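Local coordinates for protein glycoside Hydrolase (Bacteroides plebeius, PDB 5T3B) that probably hydrolyses glycosidic bonds in polysaccharides, as a family 50 glycoside hydrolase of a Bacteroidetes bacterium from the human gut, at residues 191-196 and 247-252; 331-336 and 355-360. All coordinates share one frame; numbering follows the deposited sequence.

Interaction 1: 191-196 and 247-252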
# COMPACT_ATOMS: atom_id res chain seq x y z
N PRO A 191 8.85 6.98 -0.99
CA PRO A 191 8.41 8.07 -0.13
C PRO A 191 6.99 8.44 -0.36
O PRO A 191 6.43 8.26 -1.45
CB PRO A 191 9.31 9.24 -0.48
CG PRO A 191 9.65 8.94 -1.92
CD PRO A 191 9.84 7.44 -1.97
N SER A 192 6.37 8.97 0.69
CA SER A 192 5.01 9.53 0.64
C SER A 192 5.05 11.03 0.76
O SER A 192 5.95 11.60 1.42
CB SER A 192 4.14 8.86 1.70
OG SER A 192 4.72 9.07 3.00
N PHE A 193 4.17 11.67 0.01
CA PHE A 193 3.99 13.11 -0.05
C PHE A 193 2.54 13.44 0.29
O PHE A 193 1.68 12.58 0.47
CB PHE A 193 4.32 13.61 -1.46
CG PHE A 193 5.79 13.46 -1.82
CD1 PHE A 193 6.30 12.27 -2.30
CD2 PHE A 193 6.66 14.49 -1.67
CE1 PHE A 193 7.63 12.13 -2.63
CE2 PHE A 193 7.97 14.37 -2.02
CZ PHE A 193 8.47 13.18 -2.46
N SER A 194 2.28 14.74 0.40
CA SER A 194 0.97 15.32 0.72
C SER A 194 0.65 16.41 -0.31
O SER A 194 0.69 17.61 -0.01
CB SER A 194 0.96 15.88 2.13
OG SER A 194 1.22 14.87 3.08
N PHE A 195 0.35 16.00 -1.55
CA PHE A 195 0.25 16.98 -2.63
C PHE A 195 -0.88 18.00 -2.39
O PHE A 195 -0.68 19.20 -2.64
CB PHE A 195 0.03 16.31 -3.98
CG PHE A 195 1.27 15.87 -4.70
CD1 PHE A 195 2.29 15.19 -4.08
CD2 PHE A 195 1.42 16.12 -6.06
CE1 PHE A 195 3.41 14.74 -4.76
CE2 PHE A 195 2.54 15.73 -6.73
CZ PHE A 195 3.52 14.97 -6.11
N LEU A 196 -2.05 17.55 -1.96
CA LEU A 196 -3.15 18.50 -1.86
C LEU A 196 -2.86 19.59 -0.81
O LEU A 196 -3.09 20.78 -1.04
CB LEU A 196 -4.45 17.76 -1.56
CG LEU A 196 -4.95 16.91 -2.74
CD1 LEU A 196 -5.93 15.87 -2.29
CD2 LEU A 196 -5.55 17.77 -3.82
N LEU A 247 11.72 2.98 -5.44
CA LEU A 247 10.69 2.16 -6.06
C LEU A 247 9.69 3.05 -6.80
O LEU A 247 9.25 2.74 -7.89
CB LEU A 247 10.01 1.30 -5.00
CG LEU A 247 8.92 0.38 -5.38
CD1 LEU A 247 9.44 -0.65 -6.38
CD2 LEU A 247 8.38 -0.32 -4.16
N GLY A 248 9.29 4.15 -6.18
CA GLY A 248 8.33 5.09 -6.69
C GLY A 248 7.87 5.97 -5.58
O GLY A 248 8.47 6.01 -4.52
N PHE A 249 6.76 6.72 -5.80
CA PHE A 249 6.26 7.61 -4.73
C PHE A 249 4.75 7.58 -4.65
O PHE A 249 4.05 7.30 -5.62
CB PHE A 249 6.72 9.06 -4.93
CG PHE A 249 6.05 9.80 -6.08
CD1 PHE A 249 6.46 9.58 -7.40
CD2 PHE A 249 5.05 10.70 -5.84
CE1 PHE A 249 5.86 10.22 -8.44
CE2 PHE A 249 4.46 11.35 -6.89
CZ PHE A 249 4.84 11.09 -8.20
N PHE A 250 4.26 7.93 -3.47
CA PHE A 250 2.84 8.13 -3.23
C PHE A 250 2.60 9.62 -3.11
O PHE A 250 3.38 10.33 -2.47
CB PHE A 250 2.39 7.46 -1.92
CG PHE A 250 2.85 6.04 -1.82
CD1 PHE A 250 2.21 5.02 -2.53
CD2 PHE A 250 3.97 5.72 -1.06
CE1 PHE A 250 2.70 3.75 -2.47
CE2 PHE A 250 4.47 4.44 -1.02
CZ PHE A 250 3.83 3.46 -1.70
N SER A 251 1.51 10.12 -3.67
CA SER A 251 1.25 11.58 -3.68
C SER A 251 0.40 12.07 -2.48
O SER A 251 0.27 13.27 -2.28
CB SER A 251 0.59 11.98 -4.98
OG SER A 251 -0.61 11.30 -5.17
N ASP A 252 -0.27 11.14 -1.79
CA ASP A 252 -1.19 11.42 -0.72
C ASP A 252 -1.49 10.10 -0.06
O ASP A 252 -0.98 9.05 -0.46
CB ASP A 252 -2.43 12.16 -1.21
CG ASP A 252 -2.33 13.66 -1.18
OD1 ASP A 252 -2.07 14.23 -0.12
OD2 ASP A 252 -2.56 14.38 -2.22
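P191 and F193 hold F250 from either side of S192, a single beta bridge between S192 and F250: F250 N donates to P191 O over 3.0 Å, and F193 N returns a bond to F250 O over 2.9 Å. The second is the less direct, its donor tilted 29° from the carbonyl plane; the edge of the F193 ring also comes up to F250 O. Beyond this bridge, F195 N meets S251 O at 2.8 Å in a nearly straight bond.

The tight packing lies on the side of F195 and F249. S251 CB sits over one face of the F195 ring, 3.9 Å from its centroid, a CH-pi contact displaced toward the rim, while F195 CZ reaches F249 CE2 at 3.8 Å. F193 and F249 meet obliquely with nearly perpendicular planes. F237 stacks on F193 and presents an edge-to-face contact to F249, and helix 300-324 packs on F195.

Strand 188-190 runs into 191-196, and the two segments travel the same way, 35° apart, consistent with neighbouring positions in the (beta/alpha)8 barrel expected of family 50. At the start of helix 195-203, D252 turns its carboxylate across L196: OD2 accepts L196 N over 3.2 Å with its syn lone pair, and takes a second bond from Y314 OH.

The other side is looser. S194, solvent-exposed at the N-cap position, contributes no capping bond and approaches D252 OD1 through CA and CB. S192 CB stays 4.2 Å from F250 CD2; chi1 of 59° places S192 OG between its own N and carbonyl carbon, and that hydroxyl bonds to F167 N.

Interaction 2: 331-336 and 355-360. With EDO (1,2-ethanediol), chain M.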
# COMPACT_ATOMS: atom_id res chain seq x y z
N LEU A 331 8.35 6.05 -10.91
CA LEU A 331 7.04 5.46 -10.84
C LEU A 331 6.12 6.21 -9.89
O LEU A 331 6.48 6.50 -8.74
CB LEU A 331 7.08 3.99 -10.44
CG LEU A 331 7.86 3.06 -11.37
CD1 LEU A 331 7.75 1.62 -10.89
CD2 LEU A 331 7.36 3.19 -12.80
N TYR A 332 4.88 6.41 -10.36
CA TYR A 332 3.83 6.99 -9.58
C TYR A 332 2.95 5.86 -9.04
O TYR A 332 2.30 5.15 -9.78
CB TYR A 332 3.04 7.99 -10.38
CG TYR A 332 1.90 8.63 -9.63
CD1 TYR A 332 1.98 8.92 -8.27
CD2 TYR A 332 0.73 8.92 -10.28
CE1 TYR A 332 0.92 9.50 -7.57
CE2 TYR A 332 -0.33 9.51 -9.64
CZ TYR A 332 -0.26 9.78 -8.29
OH TYR A 332 -1.30 10.31 -7.60
N LEU A 333 2.96 5.74 -7.70
CA LEU A 333 2.27 4.61 -7.02
C LEU A 333 0.96 5.05 -6.38
O LEU A 333 0.43 4.28 -5.57
CB LEU A 333 3.21 4.02 -6.00
CG LEU A 333 4.61 3.63 -6.46
CD1 LEU A 333 5.45 3.14 -5.30
CD2 LEU A 333 4.60 2.60 -7.56
N GLY A 334 0.42 6.17 -6.78
CA GLY A 334 -0.93 6.53 -6.38
C GLY A 334 -1.06 7.22 -5.04
O GLY A 334 -0.13 7.86 -4.54
N SER A 335 -2.28 7.15 -4.51
CA SER A 335 -2.70 7.93 -3.34
C SER A 335 -3.21 7.09 -2.17
O SER A 335 -3.71 7.67 -1.22
CB SER A 335 -3.83 8.91 -3.72
OG SER A 335 -5.04 8.24 -4.03
N ARG A 336 -3.02 5.77 -2.21
CA ARG A 336 -3.30 4.93 -1.04
C ARG A 336 -4.80 4.98 -0.71
O ARG A 336 -5.22 5.54 0.28
CB ARG A 336 -2.38 5.28 0.11
CG ARG A 336 -0.92 5.39 -0.31
CD ARG A 336 -0.04 6.08 0.71
NE ARG A 336 0.00 5.33 1.95
CZ ARG A 336 0.80 4.29 2.14
NH1 ARG A 336 0.73 3.60 3.27
NH2 ARG A 336 1.73 3.97 1.26
N CYS A 355 -1.87 6.08 -12.85
CA CYS A 355 -0.93 5.55 -11.89
C CYS A 355 -0.13 4.43 -12.57
O CYS A 355 -0.67 3.65 -13.35
CB CYS A 355 -1.61 4.99 -10.66
SG CYS A 355 -2.53 6.15 -9.68
N ASP A 356 1.17 4.35 -12.28
CA ASP A 356 1.89 3.15 -12.67
C ASP A 356 1.46 1.91 -11.90
O ASP A 356 1.40 0.81 -12.41
CB ASP A 356 3.37 3.39 -12.55
CG ASP A 356 3.83 4.49 -13.48
OD1 ASP A 356 3.77 4.25 -14.73
OD2 ASP A 356 4.25 5.58 -13.03
N VAL A 357 1.18 2.11 -10.60
CA VAL A 357 0.62 1.08 -9.73
C VAL A 357 -0.42 1.80 -8.86
O VAL A 357 -0.14 2.88 -8.37
CB VAL A 357 1.68 0.42 -8.82
CG1 VAL A 357 1.08 -0.68 -7.99
CG2 VAL A 357 2.85 -0.09 -9.64
N ILE A 358 -1.58 1.19 -8.71
CA ILE A 358 -2.62 1.70 -7.85
C ILE A 358 -2.34 1.26 -6.42
O ILE A 358 -2.25 0.06 -6.16
CB ILE A 358 -4.00 1.22 -8.30
CG1 ILE A 358 -4.25 1.61 -9.76
CG2 ILE A 358 -5.09 1.78 -7.40
CD1 ILE A 358 -5.45 0.96 -10.35
N SER A 359 -2.20 2.18 -5.47
CA SER A 359 -2.02 1.78 -4.10
C SER A 359 -3.35 1.74 -3.38
O SER A 359 -4.20 2.68 -3.50
CB SER A 359 -1.03 2.71 -3.38
OG SER A 359 -1.29 4.08 -3.65
N ILE A 360 -3.50 0.70 -2.55
CA ILE A 360 -4.73 0.46 -1.77
C ILE A 360 -4.31 0.06 -0.34
O ILE A 360 -3.58 -0.91 -0.17
CB ILE A 360 -5.60 -0.61 -2.41
CG1 ILE A 360 -6.06 -0.10 -3.85
CG2 ILE A 360 -6.76 -0.99 -1.51
CD1 ILE A 360 -6.83 -1.11 -4.66
C1 EDO M . 7.44 6.68 -14.98
O1 EDO M . 6.21 7.23 -14.49
C2 EDO M . 7.26 6.04 -16.39
O2 EDO M . 6.12 5.18 -16.13
O HOH W 1 -3.90 4.87 -5.56
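The Y332 ring has G334 N over one face, 3.4 Å above its plane and displaced toward the rim, while C355 SG approaches obliquely, 4.6 Å from the centroid and 34° off the normal. This is a cysteine sulfur-aromatic contact, with Y332 CE2 the nearest ring atom; the F249 ring meets the same ring at a shallow angle. The second flat group, the carboxylate of D356, points its OD2 anti lone pair at Y332 N, a 2.9 Å bond that is practically straight at 178°. Its other oxygen, OD1, is salt-bridged to K319, and a 1,2-ethanediol, probably from crystallisation, lies beside the carboxylate.

Backbone pairing is poor: Y332 O receives only weak bonds from D356 N and V357 N. Where strand 358-361 of the expected (beta/alpha)8 barrel begins, a side chain takes over. With chi1 at 45°, S359 OG is directed across the gap, donating to L333 O at 2.6 Å in the carbonyl plane and accepting R336 N at 2.8 Å. A water adds a further link, accepting from S335 N and donating to S359 O. On the opposite flank from C355, L333 CD2 lies alongside V357 CG2 at 3.8 Å.

How the interactions relate
Interaction 1 closes before interaction 2 opens along the chain, yet their centres are only about 9 Å apart. Segment 247-252 lies between 191-196 and 331-336, and 355-360 follows beyond, a sequential order consistent with successive positions around the barrel wall. The join is direct: F249 O lies 2.8 Å from L333 N and S251 OG 2.7 Å from Y332 OH, both probable hydrogen bonds, while F250 faces R336 in a cation-pi contact. Helix 300-324 packs against both interactions, through residues such as Y314 and I318. R336 also bonds to N253 and forms a salt bridge with E389 of strand 385-394, so the two contacts connect four segments that follow one another in chain order but are separated in sequence, and R336 ties them to that strand.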